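Local coordinates for periplasmic divalent cation tolerance protein CutA (Pyrococcus horikoshii, PDB 1UKU), which binds copper at the interface between two trimers and is involved in resistance toward heavy metals, at residues A37-E42 / E46-V51. Sequence-based numbering, arbitrary orientation.
Sequences AFYWWE and EEDKEV. With CU (copper (II) ion), chain B.
The Tyr39 hydroxyl is gripped from two directions: it donates to Glu46 OE1 in a very short hydrogen bond, OH to OE1 2.5 Å, and accepts one from a water. That water also donates to Asp48 OD2, linking the tyrosine to the copper ligand. Asp48 OD1 binds the copper(II) ion at 2.0 Å, and a second water, also bound to the metal, lies 2.8 Å from Asp48 OD2. This copper sits between two trimers, and its binding probably leads to oligomerization. Tyr39 and Glu46 run side by side, the glutamate CB over one ring face and the ring and carboxylate planes 78° apart. With chi1 at 54° the Tyr39 ring is tucked over its own backbone, which lays it alongside Glu46. Glu46 OE2 lies 3.4 Å from Trp41 CE3. On the opposite face of the hairpin from Tyr39, Glu46 and Asp48, Glu47 CG sits over the Phe38 ring, a CH-pi contact 4.0 Å from its centroid. Tyr39 and Glu46 exchange two backbone hydrogen bonds, as do Ala37 and Asp48. In this outer part of hairpin 29-41/44-57, Ala37 to Tyr39 also pair antiparallel with a strand of the second subunit, continuing the sheet across the subunit interface within the trimer, while Val51 packs on helix 11-23.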
# COMPACT_ATOMS: atom_id res chain seq x y z
N ALA A 37 12.87 -6.43 1.84
CA ALA A 37 12.51 -7.07 0.58
C ALA A 37 13.14 -8.47 0.49
O ALA A 37 14.26 -8.66 0.89
CB ALA A 37 12.96 -6.25 -0.60
N PHE A 38 12.40 -9.42 -0.04
CA PHE A 38 12.84 -10.77 -0.29
C PHE A 38 12.55 -11.12 -1.72
O PHE A 38 11.45 -10.88 -2.22
CB PHE A 38 12.14 -11.75 0.65
CG PHE A 38 12.44 -11.50 2.09
CD1 PHE A 38 11.75 -10.54 2.79
CD2 PHE A 38 13.41 -12.23 2.73
CE1 PHE A 38 12.04 -10.27 4.10
CE2 PHE A 38 13.71 -11.97 4.07
CZ PHE A 38 13.01 -10.98 4.74
N TYR A 39 13.55 -11.66 -2.41
CA TYR A 39 13.39 -11.97 -3.82
C TYR A 39 14.51 -12.93 -4.22
O TYR A 39 15.36 -13.26 -3.41
CB TYR A 39 13.39 -10.70 -4.67
CG TYR A 39 14.59 -9.84 -4.43
CD1 TYR A 39 14.57 -8.85 -3.47
CD2 TYR A 39 15.78 -10.04 -5.13
CE1 TYR A 39 15.67 -8.08 -3.22
CE2 TYR A 39 16.89 -9.26 -4.90
CZ TYR A 39 16.83 -8.30 -3.92
OH TYR A 39 17.93 -7.51 -3.67
N TRP A 40 14.47 -13.42 -5.46
CA TRP A 40 15.49 -14.32 -5.99
C TRP A 40 16.61 -13.55 -6.63
O TRP A 40 16.36 -12.61 -7.39
CB TRP A 40 14.94 -15.22 -7.09
CG TRP A 40 14.11 -16.31 -6.61
CD1 TRP A 40 12.74 -16.36 -6.62
CD2 TRP A 40 14.56 -17.52 -5.99
NE1 TRP A 40 12.32 -17.55 -6.07
CE2 TRP A 40 13.41 -18.27 -5.65
CE3 TRP A 40 15.81 -18.05 -5.67
CZ2 TRP A 40 13.48 -19.53 -5.05
CZ3 TRP A 40 15.89 -19.31 -5.06
CH2 TRP A 40 14.73 -20.03 -4.75
N TRP A 41 17.83 -13.95 -6.30
CA TRP A 41 19.03 -13.55 -7.03
C TRP A 41 19.90 -14.77 -7.23
O TRP A 41 20.34 -15.37 -6.28
CB TRP A 41 19.78 -12.49 -6.25
CG TRP A 41 21.06 -12.11 -6.87
CD1 TRP A 41 21.24 -11.43 -8.03
CD2 TRP A 41 22.36 -12.40 -6.36
NE1 TRP A 41 22.58 -11.27 -8.28
CE2 TRP A 41 23.29 -11.87 -7.28
CE3 TRP A 41 22.84 -13.07 -5.23
CZ2 TRP A 41 24.68 -11.98 -7.09
CZ3 TRP A 41 24.22 -13.18 -5.04
CH2 TRP A 41 25.11 -12.64 -5.96
N GLU A 42 20.07 -15.17 -8.49
CA GLU A 42 21.01 -16.23 -8.88
C GLU A 42 20.83 -17.50 -8.05
O GLU A 42 21.77 -18.03 -7.46
CB GLU A 42 22.44 -15.69 -8.83
CG GLU A 42 22.69 -14.57 -9.83
CD GLU A 42 24.14 -14.07 -9.84
OE1 GLU A 42 24.43 -13.18 -10.68
OE2 GLU A 42 24.97 -14.51 -9.02
N GLU A 46 17.38 -13.74 -1.59
CA GLU A 46 18.11 -12.57 -1.17
C GLU A 46 17.15 -11.69 -0.36
O GLU A 46 15.96 -11.61 -0.66
CB GLU A 46 18.58 -11.78 -2.40
CG GLU A 46 19.27 -10.45 -2.11
CD GLU A 46 20.20 -9.99 -3.23
OE1 GLU A 46 19.89 -8.98 -3.91
OE2 GLU A 46 21.23 -10.64 -3.45
N GLU A 47 17.69 -11.06 0.66
CA GLU A 47 17.00 -9.98 1.36
C GLU A 47 17.77 -8.70 1.16
O GLU A 47 19.00 -8.69 1.11
CB GLU A 47 16.90 -10.29 2.83
CG GLU A 47 16.21 -9.21 3.68
CD GLU A 47 16.27 -9.48 5.15
OE1 GLU A 47 16.97 -10.42 5.60
OE2 GLU A 47 15.59 -8.74 5.90
N ASP A 48 17.04 -7.59 1.12
CA ASP A 48 17.63 -6.26 1.11
C ASP A 48 16.73 -5.32 1.91
O ASP A 48 15.51 -5.35 1.73
CB ASP A 48 17.76 -5.76 -0.32
CG ASP A 48 18.59 -4.51 -0.44
OD1 ASP A 48 19.44 -4.27 0.45
OD2 ASP A 48 18.44 -3.69 -1.37
N LYS A 49 17.30 -4.49 2.77
CA LYS A 49 16.58 -3.41 3.44
C LYS A 49 16.46 -2.25 2.48
O LYS A 49 17.43 -1.85 1.83
CB LYS A 49 17.31 -2.95 4.67
CG LYS A 49 17.46 -4.00 5.71
CD LYS A 49 18.03 -3.43 6.99
CE LYS A 49 17.08 -2.46 7.69
NZ LYS A 49 17.67 -1.92 8.98
N GLU A 50 15.24 -1.75 2.36
CA GLU A 50 14.90 -0.74 1.38
C GLU A 50 14.02 0.35 1.98
O GLU A 50 13.51 0.21 3.07
CB GLU A 50 14.14 -1.36 0.21
CG GLU A 50 14.90 -2.39 -0.63
CD GLU A 50 14.13 -2.73 -1.89
OE1 GLU A 50 12.93 -3.04 -1.85
OE2 GLU A 50 14.72 -2.70 -2.99
N VAL A 51 13.81 1.40 1.19
CA VAL A 51 12.79 2.41 1.50
C VAL A 51 11.76 2.37 0.39
O VAL A 51 12.10 2.60 -0.79
CB VAL A 51 13.43 3.81 1.65
CG1 VAL A 51 12.34 4.88 1.87
CG2 VAL A 51 14.39 3.77 2.84
CU CU B . 20.02 -2.58 1.27
O HOH W 1 17.54 -4.91 -3.84
O HOH W 2 19.77 -1.51 -0.15